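Local atomic coordinates of dihydropteridine reductase (Caenorhabditis elegans, PDB entry 1OOE), a protein that probably catalyses the NAD(P)H-dependent reduction of quinonoid dihydrobiopterin to tetrahydrobiopterin, working as a homodimer of the short-chain dehydrogenase/reductase family. Residues L125-A130 and H152-L157; L99-S104 and G144-A149; S194-S199 and I224-G229. One frame throughout, in Å; residues are numbered along the deposited sequence.

Contact 1: L125-A130 and H152-L157; sequences LQLTGA and HLTSSL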
ATOM      1  N   LEU A 125     -12.776 -15.884   0.984  1.00  7.48           N
ATOM      2  CA  LEU A 125     -12.183 -14.881   0.104  1.00  7.46           C
ATOM      3  C   LEU A 125     -10.683 -15.159   0.189  1.00  7.85           C
ATOM      4  O   LEU A 125     -10.119 -15.201   1.285  1.00  8.30           O
ATOM      5  CB  LEU A 125     -12.452 -13.450   0.582  1.00  7.91           C
ATOM      6  CG  LEU A 125     -11.557 -12.379  -0.075  1.00  7.38           C
ATOM      7  CD1 LEU A 125     -11.882 -12.260  -1.563  1.00  8.89           C
ATOM      8  CD2 LEU A 125     -11.758 -11.036   0.620  1.00  8.84           C
ATOM      9  N   GLN A 126     -10.048 -15.385  -0.954  1.00  6.62           N
ATOM     10  CA  GLN A 126      -8.608 -15.634  -0.972  1.00  6.29           C
ATOM     11  C   GLN A 126      -7.921 -14.554  -1.793  1.00  5.84           C
ATOM     12  O   GLN A 126      -8.372 -14.205  -2.885  1.00  8.01           O
ATOM     13  CB  GLN A 126      -8.313 -17.021  -1.551  1.00  7.49           C
ATOM     14  CG  GLN A 126      -6.842 -17.277  -1.876  1.00  7.35           C
ATOM     15  CD  GLN A 126      -6.514 -16.962  -3.322  1.00  9.10           C
ATOM     16  OE1 GLN A 126      -7.250 -17.355  -4.229  1.00 10.82           O
ATOM     17  NE2 GLN A 126      -5.400 -16.261  -3.551  1.00  9.50           N
ATOM     18  N   LEU A 127      -6.843 -14.011  -1.240  1.00  6.09           N
ATOM     19  CA  LEU A 127      -6.072 -12.969  -1.907  1.00  6.14           C
ATOM     20  C   LEU A 127      -4.642 -13.462  -2.068  1.00  5.64           C
ATOM     21  O   LEU A 127      -4.237 -14.451  -1.451  1.00  5.40           O
ATOM     22  CB  LEU A 127      -6.072 -11.677  -1.080  1.00  7.18           C
ATOM     23  CG  LEU A 127      -7.427 -11.058  -0.723  1.00  6.78           C
ATOM     24  CD1 LEU A 127      -7.199  -9.828   0.140  1.00  7.73           C
ATOM     25  CD2 LEU A 127      -8.198 -10.695  -1.994  1.00  6.86           C
ATOM     26  N   THR A 128      -3.874 -12.763  -2.888  1.00  6.56           N
ATOM     27  CA  THR A 128      -2.493 -13.153  -3.112  1.00  7.66           C
ATOM     28  C   THR A 128      -1.546 -12.073  -2.617  1.00  7.02           C
ATOM     29  O   THR A 128      -1.583 -10.941  -3.093  1.00  7.91           O
ATOM     30  CB  THR A 128      -2.241 -13.425  -4.601  1.00  9.75           C
ATOM     31  OG1 THR A 128      -3.128 -14.460  -5.051  1.00  9.22           O
ATOM     32  CG2 THR A 128      -0.802 -13.881  -4.823  1.00 11.04           C
ATOM     33  N   GLY A 129      -0.707 -12.430  -1.648  1.00  7.20           N
ATOM     34  CA  GLY A 129       0.245 -11.482  -1.098  1.00  8.57           C
ATOM     35  C   GLY A 129       1.612 -11.693  -1.720  1.00  8.44           C
ATOM     36  O   GLY A 129       1.711 -11.981  -2.907  1.00  8.65           O
ATOM     37  N   ALA A 130       2.664 -11.553  -0.916  1.00  8.42           N
ATOM     38  CA  ALA A 130       4.026 -11.753  -1.407  1.00  8.04           C
ATOM     39  C   ALA A 130       4.990 -11.998  -0.249  1.00  9.46           C
ATOM     40  O   ALA A 130       5.164 -11.145   0.621  1.00  9.39           O
ATOM     41  CB  ALA A 130       4.472 -10.537  -2.214  1.00  8.74           C
ATOM     42  N   HIS A 152      -2.008  -5.613   4.530  1.00  6.43           N
ATOM     43  CA  HIS A 152      -2.755  -4.843   5.520  1.00  7.08           C
ATOM     44  C   HIS A 152      -4.258  -4.978   5.283  1.00  8.06           C
ATOM     45  O   HIS A 152      -5.037  -5.109   6.233  1.00  6.54           O
ATOM     46  CB  HIS A 152      -2.358  -3.362   5.503  1.00  6.46           C
ATOM     47  CG  HIS A 152      -2.930  -2.594   6.651  1.00  5.97           C
ATOM     48  ND1 HIS A 152      -4.174  -1.999   6.605  1.00  6.84           N
ATOM     49  CD2 HIS A 152      -2.486  -2.438   7.921  1.00  7.86           C
ATOM     50  CE1 HIS A 152      -4.473  -1.517   7.799  1.00  5.54           C
ATOM     51  NE2 HIS A 152      -3.467  -1.773   8.616  1.00  5.80           N
ATOM     52  N   LEU A 153      -4.650  -4.958   4.011  1.00  7.01           N
ATOM     53  CA  LEU A 153      -6.052  -5.097   3.626  1.00  7.38           C
ATOM     54  C   LEU A 153      -6.583  -6.396   4.211  1.00  8.68           C
ATOM     55  O   LEU A 153      -7.708  -6.463   4.712  1.00  7.15           O
ATOM     56  CB  LEU A 153      -6.172  -5.126   2.099  1.00  7.12           C
ATOM     57  CG  LEU A 153      -7.511  -5.571   1.493  1.00  7.91           C
ATOM     58  CD1 LEU A 153      -8.624  -4.637   1.925  1.00  9.50           C
ATOM     59  CD2 LEU A 153      -7.399  -5.587  -0.015  1.00  8.15           C
ATOM     60  N   THR A 154      -5.757  -7.434   4.141  1.00  6.28           N
ATOM     61  CA  THR A 154      -6.124  -8.735   4.676  1.00  7.87           C
ATOM     62  C   THR A 154      -6.463  -8.644   6.162  1.00  7.87           C
ATOM     63  O   THR A 154      -7.473  -9.199   6.614  1.00  8.38           O
ATOM     64  CB  THR A 154      -4.974  -9.737   4.462  1.00  7.71           C
ATOM     65  OG1 THR A 154      -4.765  -9.908   3.055  1.00  7.21           O
ATOM     66  CG2 THR A 154      -5.305 -11.087   5.089  1.00  8.56           C
ATOM     67  N   SER A 155      -5.637  -7.930   6.925  1.00  8.71           N
ATOM     68  CA  SER A 155      -5.883  -7.809   8.358  1.00  7.29           C
ATOM     69  C   SER A 155      -7.151  -7.017   8.652  1.00  8.65           C
ATOM     70  O   SER A 155      -7.887  -7.355   9.575  1.00  9.61           O
ATOM     71  CB  SER A 155      -4.683  -7.176   9.082  1.00  8.35           C
ATOM     72  OG  SER A 155      -4.558  -5.787   8.827  1.00  8.77           O
ATOM     73  N   SER A 156      -7.417  -5.977   7.865  1.00  8.43           N
ATOM     74  CA  SER A 156      -8.622  -5.174   8.074  1.00  8.28           C
ATOM     75  C   SER A 156      -9.893  -5.962   7.750  1.00  8.54           C
ATOM     76  O   SER A 156     -10.890  -5.856   8.459  1.00  8.97           O
ATOM     77  CB  SER A 156      -8.574  -3.904   7.223  1.00  8.61           C
ATOM     78  OG  SER A 156      -7.549  -3.033   7.671  1.00  6.92           O
ATOM     79  N   LEU A 157      -9.858  -6.751   6.681  1.00  8.32           N
ATOM     80  CA  LEU A 157     -11.021  -7.545   6.285  1.00  9.68           C
ATOM     81  C   LEU A 157     -11.370  -8.647   7.286  1.00 10.91           C
ATOM     82  O   LEU A 157     -12.548  -8.972   7.479  1.00 10.95           O
ATOM     83  CB  LEU A 157     -10.789  -8.167   4.904  1.00  7.34           C
ATOM     84  CG  LEU A 157     -10.653  -7.193   3.729  1.00  8.17           C
ATOM     85  CD1 LEU A 157     -10.222  -7.953   2.490  1.00 10.07           C
ATOM     86  CD2 LEU A 157     -11.977  -6.476   3.485  1.00 11.42           C
TER
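L127 reaches from the strand toward the helix and ends among L153, T154 and L157. Its CB already points at the helix. CG lies opposite the carbonyl carbon (chi1 -57°), and the extended second torsion carries CD1 onward into the gap. There L127 CD1 approaches T154 OG1 at 3.8 Å, the two side chains sliding past each other in opposite directions. On its other sides L127 CD1 meets L153 CD2 at 4.2 Å and L157 CD1 at 4.3 Å. The second methyl, L127 CD2, turns back along the strand and rests 4.0 Å from L125 CD1.

T154 does not depend on the leucine for its polar end: OG1 is hydrogen-bonded to T172 on the next strand and to V150 O one helical turn back. The strand 123-128, the helix 141-158 and the strand 169-175 form a beta-alpha-beta crossover of the Rossmann-type sheet. The axes of 125-128 and 152-157 run nearly antiparallel, at 162°, and come within 10.1 Å of each other.

L125, two residues earlier and on the same face of the strand, puts CD2 3.9 Å from L157 CD1, the two side chains crossing at about a right angle. L157 CD1 is thus shared by both strand leucines. Farther out, L157 also packs on A88 of the second subunit, and L153 on I141 of that subunit.

Contact 2: L99-S104 and G144-A149; sequences LMIKQS and GMAKAA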
ATOM      1  N   LEU A  99       2.297   0.744 -11.750  1.00 10.73           N
ATOM      2  CA  LEU A  99       1.831  -0.504 -12.339  1.00 10.97           C
ATOM      3  C   LEU A  99       1.539  -1.551 -11.272  1.00 11.17           C
ATOM      4  O   LEU A  99       0.596  -2.335 -11.404  1.00 11.83           O
ATOM      5  CB  LEU A  99       2.871  -1.055 -13.319  1.00 12.33           C
ATOM      6  CG  LEU A  99       3.073  -0.275 -14.622  1.00 15.64           C
ATOM      7  CD1 LEU A  99       4.241  -0.876 -15.392  1.00 17.98           C
ATOM      8  CD2 LEU A  99       1.804  -0.325 -15.461  1.00 17.00           C
ATOM      9  N   MET A 100       2.348  -1.572 -10.216  1.00  9.36           N
ATOM     10  CA  MET A 100       2.155  -2.549  -9.150  1.00  9.58           C
ATOM     11  C   MET A 100       0.915  -2.288  -8.299  1.00  9.91           C
ATOM     12  O   MET A 100       0.273  -3.229  -7.833  1.00 11.36           O
ATOM     13  CB  MET A 100       3.411  -2.636  -8.278  1.00 10.82           C
ATOM     14  CG  MET A 100       4.594  -3.267  -9.007  1.00 10.53           C
ATOM     15  SD  MET A 100       4.223  -4.925  -9.670  1.00 13.52           S
ATOM     16  CE  MET A 100       3.669  -4.543 -11.352  1.00 10.69           C
ATOM     17  N   ILE A 101       0.571  -1.021  -8.089  1.00 10.16           N
ATOM     18  CA  ILE A 101      -0.633  -0.711  -7.322  1.00  8.90           C
ATOM     19  C   ILE A 101      -1.820  -1.166  -8.173  1.00 10.66           C
ATOM     20  O   ILE A 101      -2.736  -1.836  -7.685  1.00 10.33           O
ATOM     21  CB  ILE A 101      -0.770   0.807  -7.051  1.00  9.26           C
ATOM     22  CG1 ILE A 101       0.312   1.272  -6.067  1.00  9.73           C
ATOM     23  CG2 ILE A 101      -2.173   1.123  -6.525  1.00  9.48           C
ATOM     24  CD1 ILE A 101       0.137   0.784  -4.639  1.00 10.47           C
ATOM     25  N   LYS A 102      -1.787  -0.805  -9.453  1.00 10.75           N
ATOM     26  CA  LYS A 102      -2.856  -1.162 -10.383  1.00 11.00           C
ATOM     27  C   LYS A 102      -3.050  -2.666 -10.542  1.00 13.43           C
ATOM     28  O   LYS A 102      -4.176  -3.140 -10.708  1.00 15.08           O
ATOM     29  CB  LYS A 102      -2.591  -0.529 -11.756  1.00 12.18           C
ATOM     30  CG  LYS A 102      -2.802   0.977 -11.780  1.00 10.39           C
ATOM     31  CD  LYS A 102      -2.280   1.619 -13.063  1.00 13.24           C
ATOM     32  CE  LYS A 102      -2.686   3.084 -13.125  1.00 13.32           C
ATOM     33  NZ  LYS A 102      -1.972   3.831 -14.206  1.00 15.49           N
ATOM     34  N   GLN A 103      -1.958  -3.420 -10.478  1.00 13.25           N
ATOM     35  CA  GLN A 103      -2.032  -4.866 -10.644  1.00 13.44           C
ATOM     36  C   GLN A 103      -2.408  -5.670  -9.399  1.00 12.44           C
ATOM     37  O   GLN A 103      -3.199  -6.608  -9.490  1.00 13.33           O
ATOM     38  CB  GLN A 103      -0.710  -5.383 -11.217  1.00 16.82           C
ATOM     39  CG  GLN A 103      -0.538  -5.081 -12.700  1.00 18.20           C
ATOM     40  CD  GLN A 103       0.833  -5.463 -13.223  1.00 20.74           C
ATOM     41  OE1 GLN A 103       1.374  -6.510 -12.874  1.00 21.89           O
ATOM     42  NE2 GLN A 103       1.397  -4.616 -14.077  1.00 21.66           N
ATOM     43  N   SER A 104      -1.852  -5.309  -8.244  1.00 12.14           N
ATOM     44  CA  SER A 104      -2.131  -6.030  -7.001  1.00  9.50           C
ATOM     45  C   SER A 104      -3.176  -5.397  -6.082  1.00  9.34           C
ATOM     46  O   SER A 104      -4.034  -6.096  -5.540  1.00  9.55           O
ATOM     47  CB  SER A 104      -0.838  -6.225  -6.201  1.00 12.37           C
ATOM     48  OG  SER A 104       0.012  -7.176  -6.820  1.00 13.82           O
ATOM     49  N   GLY A 144       7.028  -4.142  -3.434  1.00 10.05           N
ATOM     50  CA  GLY A 144       6.964  -4.295  -1.990  1.00 10.73           C
ATOM     51  C   GLY A 144       5.837  -3.499  -1.359  1.00  9.47           C
ATOM     52  O   GLY A 144       5.091  -4.037  -0.538  1.00 10.27           O
ATOM     53  N   MET A 145       5.720  -2.226  -1.737  1.00  9.44           N
ATOM     54  CA  MET A 145       4.678  -1.329  -1.220  1.00 10.74           C
ATOM     55  C   MET A 145       3.279  -1.840  -1.517  1.00  7.95           C
ATOM     56  O   MET A 145       2.411  -1.872  -0.641  1.00  8.77           O
ATOM     57  CB  MET A 145       4.768   0.051  -1.867  1.00 13.76           C
ATOM     58  CG  MET A 145       5.949   0.893  -1.500  1.00 19.12           C
ATOM     59  SD  MET A 145       5.522   2.584  -1.921  1.00 13.79           S
ATOM     60  CE  MET A 145       5.688   2.582  -3.691  1.00 15.22           C
ATOM     61  N   ALA A 146       3.066  -2.179  -2.784  1.00  8.30           N
ATOM     62  CA  ALA A 146       1.777  -2.667  -3.255  1.00  8.20           C
ATOM     63  C   ALA A 146       1.349  -3.907  -2.490  1.00  8.22           C
ATOM     64  O   ALA A 146       0.222  -3.985  -1.997  1.00  7.33           O
ATOM     65  CB  ALA A 146       1.851  -2.974  -4.753  1.00  8.55           C
ATOM     66  N   LYS A 147       2.252  -4.878  -2.383  1.00  7.63           N
ATOM     67  CA  LYS A 147       1.923  -6.106  -1.677  1.00  7.64           C
ATOM     68  C   LYS A 147       1.743  -5.890  -0.174  1.00  7.64           C
ATOM     69  O   LYS A 147       0.936  -6.575   0.454  1.00  7.55           O
ATOM     70  CB  LYS A 147       2.983  -7.177  -1.961  1.00  7.20           C
ATOM     71  CG  LYS A 147       2.942  -7.706  -3.396  1.00  6.62           C
ATOM     72  CD  LYS A 147       1.673  -8.523  -3.657  1.00  7.52           C
ATOM     73  CE  LYS A 147       1.724  -9.217  -5.012  1.00  7.37           C
ATOM     74  NZ  LYS A 147       0.549 -10.126  -5.214  1.00  8.68           N
ATOM     75  N   ALA A 148       2.472  -4.942   0.412  1.00  6.57           N
ATOM     76  CA  ALA A 148       2.317  -4.669   1.841  1.00  6.96           C
ATOM     77  C   ALA A 148       0.905  -4.135   2.072  1.00  7.58           C
ATOM     78  O   ALA A 148       0.293  -4.414   3.103  1.00  7.51           O
ATOM     79  CB  ALA A 148       3.354  -3.644   2.320  1.00  7.79           C
ATOM     80  N   ALA A 149       0.392  -3.368   1.112  1.00  8.27           N
ATOM     81  CA  ALA A 149      -0.958  -2.830   1.238  1.00  6.27           C
ATOM     82  C   ALA A 149      -1.953  -3.989   1.216  1.00  6.60           C
ATOM     83  O   ALA A 149      -2.926  -3.982   1.971  1.00  7.29           O
ATOM     84  CB  ALA A 149      -1.259  -1.848   0.103  1.00  7.72           C
TER
HETATM   85  O   HOH W   1      -2.089  -9.070  -5.009  1.00 10.12           O
HETATM   86  O   HOH W   2      -0.295  -9.421  -8.109  1.00 22.78           O
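A146 presses its CB against the backbone of M100, 3.5 Å from the carbonyl O, which already accepts the N-H of S104, and 3.9 Å from M100 CB. This is the close meeting of helices 93-118 and 141-158, the pair that in short-chain dehydrogenases/reductases commonly builds a four-helix dimer interface. Here M145 packs on L153, and I101 on W53, of the second subunit. Over 99-104 and 144-149 the axes approach to 8.5 Å and cross at -30°, and alanine's small side chain suits the spacing. I101 brings only the tip of its side chain, CD1, to A146, 4.1 Å from both CA and CB.

K147 falls at the lysine position of the family's YxxxK signature. Its chain bends at chi2 (-68°) and then runs extended past S104, with CE 3.2 Å from S104 OG. NZ goes on to the carbonyl O of T128 at the end of a sheet strand. A methionine in its place would probably leave that carbonyl and two bound waters without this N-H donor. Both waters accept from K147 NZ; the tighter link to the serine runs through the second, 2.6 Å from S104 OG and 3.1 Å from K147 NZ.

Contact 3: S194-S199 and I224-G229; sequences SWTPLS and ITTENG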
ATOM      1  N   SER A 194      11.841 -28.173  -5.136  1.00 20.54           N
ATOM      2  CA  SER A 194      11.510 -27.046  -4.274  1.00 19.01           C
ATOM      3  C   SER A 194      10.444 -26.161  -4.918  1.00 16.83           C
ATOM      4  O   SER A 194      10.190 -25.050  -4.458  1.00 15.78           O
ATOM      5  CB  SER A 194      12.761 -26.218  -3.977  1.00 20.79           C
ATOM      6  OG  SER A 194      13.332 -25.717  -5.171  1.00 23.28           O
ATOM      7  N   TRP A 195       9.829 -26.662  -5.983  1.00 15.24           N
ATOM      8  CA  TRP A 195       8.784 -25.930  -6.694  1.00 15.57           C
ATOM      9  C   TRP A 195       7.397 -26.415  -6.274  1.00 14.68           C
ATOM     10  O   TRP A 195       7.135 -27.615  -6.260  1.00 14.75           O
ATOM     11  CB  TRP A 195       8.956 -26.122  -8.202  1.00 15.77           C
ATOM     12  CG  TRP A 195      10.091 -25.337  -8.793  1.00 14.97           C
ATOM     13  CD1 TRP A 195      11.206 -24.882  -8.145  1.00 14.74           C
ATOM     14  CD2 TRP A 195      10.212 -24.906 -10.153  1.00 13.16           C
ATOM     15  NE1 TRP A 195      12.009 -24.187  -9.019  1.00 14.19           N
ATOM     16  CE2 TRP A 195      11.424 -24.188 -10.257  1.00 11.92           C
ATOM     17  CE3 TRP A 195       9.411 -25.056 -11.294  1.00 12.56           C
ATOM     18  CZ2 TRP A 195      11.855 -23.618 -11.459  1.00 12.55           C
ATOM     19  CZ3 TRP A 195       9.839 -24.491 -12.488  1.00 14.18           C
ATOM     20  CH2 TRP A 195      11.052 -23.780 -12.560  1.00 14.57           C
ATOM     21  N   THR A 196       6.507 -25.481  -5.941  1.00 12.72           N
ATOM     22  CA  THR A 196       5.154 -25.844  -5.532  1.00 12.21           C
ATOM     23  C   THR A 196       4.252 -26.089  -6.743  1.00 13.10           C
ATOM     24  O   THR A 196       4.144 -25.240  -7.629  1.00 12.69           O
ATOM     25  CB  THR A 196       4.500 -24.728  -4.666  1.00  9.76           C
ATOM     26  OG1 THR A 196       5.318 -24.453  -3.525  1.00 11.08           O
ATOM     27  CG2 THR A 196       3.116 -25.165  -4.183  1.00 13.19           C
ATOM     28  N   PRO A 197       3.606 -27.266  -6.805  1.00 13.52           N
ATOM     29  CA  PRO A 197       2.714 -27.589  -7.922  1.00 12.90           C
ATOM     30  C   PRO A 197       1.465 -26.726  -7.798  1.00 12.23           C
ATOM     31  O   PRO A 197       1.006 -26.453  -6.686  1.00 13.01           O
ATOM     32  CB  PRO A 197       2.394 -29.067  -7.698  1.00 13.48           C
ATOM     33  CG  PRO A 197       3.572 -29.569  -6.938  1.00 14.98           C
ATOM     34  CD  PRO A 197       3.837 -28.452  -5.968  1.00 13.23           C
ATOM     35  N   LEU A 198       0.910 -26.297  -8.926  1.00 11.55           N
ATOM     36  CA  LEU A 198      -0.288 -25.469  -8.886  1.00 11.10           C
ATOM     37  C   LEU A 198      -1.445 -26.228  -8.241  1.00 13.21           C
ATOM     38  O   LEU A 198      -2.290 -25.633  -7.569  1.00 13.79           O
ATOM     39  CB  LEU A 198      -0.673 -25.015 -10.300  1.00 11.99           C
ATOM     40  CG  LEU A 198       0.396 -24.238 -11.087  1.00 10.47           C
ATOM     41  CD1 LEU A 198      -0.184 -23.776 -12.415  1.00 12.61           C
ATOM     42  CD2 LEU A 198       0.879 -23.041 -10.276  1.00 11.84           C
ATOM     43  N   SER A 199      -1.472 -27.545  -8.431  1.00 13.31           N
ATOM     44  CA  SER A 199      -2.529 -28.382  -7.869  1.00 14.18           C
ATOM     45  C   SER A 199      -2.575 -28.332  -6.342  1.00 14.08           C
ATOM     46  O   SER A 199      -3.628 -28.541  -5.743  1.00 13.30           O
ATOM     47  CB  SER A 199      -2.363 -29.837  -8.327  1.00 15.63           C
ATOM     48  OG  SER A 199      -1.161 -30.408  -7.837  1.00 18.62           O
ATOM     49  N   ILE A 224       3.983 -20.462   1.519  1.00 10.84           N
ATOM     50  CA  ILE A 224       3.986 -21.816   0.998  1.00 11.50           C
ATOM     51  C   ILE A 224       5.342 -22.186   0.417  1.00 12.11           C
ATOM     52  O   ILE A 224       5.840 -21.530  -0.499  1.00 12.07           O
ATOM     53  CB  ILE A 224       2.893 -21.974  -0.068  1.00 12.65           C
ATOM     54  CG1 ILE A 224       1.541 -21.598   0.550  1.00 12.29           C
ATOM     55  CG2 ILE A 224       2.869 -23.407  -0.595  1.00 14.16           C
ATOM     56  CD1 ILE A 224       0.376 -21.644  -0.415  1.00 12.64           C
ATOM     57  N   THR A 225       5.930 -23.243   0.968  1.00 13.71           N
ATOM     58  CA  THR A 225       7.239 -23.713   0.535  1.00 13.97           C
ATOM     59  C   THR A 225       7.229 -25.197   0.177  1.00 15.89           C
ATOM     60  O   THR A 225       6.378 -25.961   0.637  1.00 16.51           O
ATOM     61  CB  THR A 225       8.291 -23.480   1.640  1.00 15.82           C
ATOM     62  OG1 THR A 225       7.866 -24.129   2.846  1.00 16.12           O
ATOM     63  CG2 THR A 225       8.460 -21.989   1.912  1.00 13.87           C
ATOM     64  N   THR A 226       8.184 -25.599  -0.652  1.00 14.99           N
ATOM     65  CA  THR A 226       8.304 -26.989  -1.067  1.00 17.36           C
ATOM     66  C   THR A 226       9.767 -27.402  -0.951  1.00 19.19           C
ATOM     67  O   THR A 226      10.655 -26.700  -1.425  1.00 19.07           O
ATOM     68  CB  THR A 226       7.834 -27.182  -2.527  1.00 17.11           C
ATOM     69  OG1 THR A 226       6.485 -26.714  -2.661  1.00 14.08           O
ATOM     70  CG2 THR A 226       7.884 -28.658  -2.916  1.00 16.97           C
ATOM     71  N   GLU A 227      10.008 -28.533  -0.296  1.00 22.41           N
ATOM     72  CA  GLU A 227      11.362 -29.049  -0.116  1.00 25.56           C
ATOM     73  C   GLU A 227      11.307 -30.566  -0.188  1.00 25.89           C
ATOM     74  O   GLU A 227      10.472 -31.192   0.465  1.00 26.80           O
ATOM     75  CB  GLU A 227      11.926 -28.617   1.237  1.00 27.52           C
ATOM     76  CG  GLU A 227      13.354 -29.081   1.480  1.00 32.62           C
ATOM     77  CD  GLU A 227      13.861 -28.705   2.857  1.00 35.95           C
ATOM     78  OE1 GLU A 227      13.905 -27.495   3.167  1.00 36.85           O
ATOM     79  OE2 GLU A 227      14.214 -29.619   3.630  1.00 38.61           O
ATOM     80  N   ASN A 228      12.196 -31.155  -0.981  1.00 27.26           N
ATOM     81  CA  ASN A 228      12.227 -32.603  -1.144  1.00 28.24           C
ATOM     82  C   ASN A 228      10.899 -33.116  -1.695  1.00 27.72           C
ATOM     83  O   ASN A 228      10.477 -34.234  -1.387  1.00 26.20           O
ATOM     84  CB  ASN A 228      12.531 -33.287   0.192  1.00 31.51           C
ATOM     85  CG  ASN A 228      13.978 -33.127   0.612  1.00 34.63           C
ATOM     86  OD1 ASN A 228      14.460 -32.013   0.820  1.00 36.57           O
ATOM     87  ND2 ASN A 228      14.682 -34.248   0.739  1.00 36.94           N
ATOM     88  N   GLY A 229      10.242 -32.285  -2.500  1.00 25.53           N
ATOM     89  CA  GLY A 229       8.975 -32.664  -3.103  1.00 23.05           C
ATOM     90  C   GLY A 229       7.738 -32.508  -2.234  1.00 21.53           C
ATOM     91  O   GLY A 229       6.619 -32.740  -2.696  1.00 20.26           O
TER
HETATM   92  O   HOH W   3       9.495 -23.577  -2.407  1.00 14.88           O
HETATM   93  O   HOH W   4       6.953 -22.390  -2.881  1.00 11.01           O
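T196 and T226 meet through their hydroxyls, OG1 to OG1 at 2.7 Å, in a hydrogen bond that either could donate. In both threonines OG1 lies opposite the carbonyl carbon (chi1 -57°), which turns the hydroxyls to each other as the side chains cross obliquely. Their methyls find apolar or backbone neighbours: T196 CG2 lies 4.0 Å from I224 CG2, and T226 CG2 lies 3.6 Å from the carbonyl O of W195. Beside this pair the backbone of S194 lies close against the strand, in a bent CA-H...O contact with T226 O (S194 CA to T226 O 3.0 Å, angle at H 137°).

Two waters fill in where the chains do not bond directly. One accepts from T226 N at 3.0 Å and is hydrogen-bonded to S194 O. The other is hydrogen-bonded to I224 O at 2.8 Å and to T196 OG1 at 2.7 Å.

Outside this shell, the T226 hydroxyl is also hydrogen-bonded to S231 OG on the neighbouring strand. T196 is held by backbone bonds to T177 and D179, while the indole of W195 stacks on the ring of H192. The OG of S194 is bonded to D191 O.

The strand itself ends in a tight turn: N228 and G229 both have left-handed helical backbone angles, the pattern of a type I' turn in a two-residue beta-hairpin. That hairpin joins strands 221-227 and 230-235 at the edge of the sheet. The segment 194-199 packs against strand 221-227 on its way into helix 198-210, within the long connection after strand 169-175, the region that in short-chain dehydrogenases/reductases commonly borders the substrate site.

Overall arrangement
Along the chain, contact 2 opens first, on helix 93-118. The chain then enters strand 123-128, where contact 1 opens. Helix 141-158 closes contact 2 with its earlier turns and contact 1 with its later ones, so the two loops cross, and this helix is tied to both the sheet and helix 93-118. The two contacts touch directly where the K147 side chain meets the end of strand 123-128, and both reach the second subunit. Contact 3 follows in series and closes the loop around helix 198-210, joining the sheet's terminal hairpin to the preceding connection. Its centre is about 22 Å from that of contact 1, though both reach the same sheet.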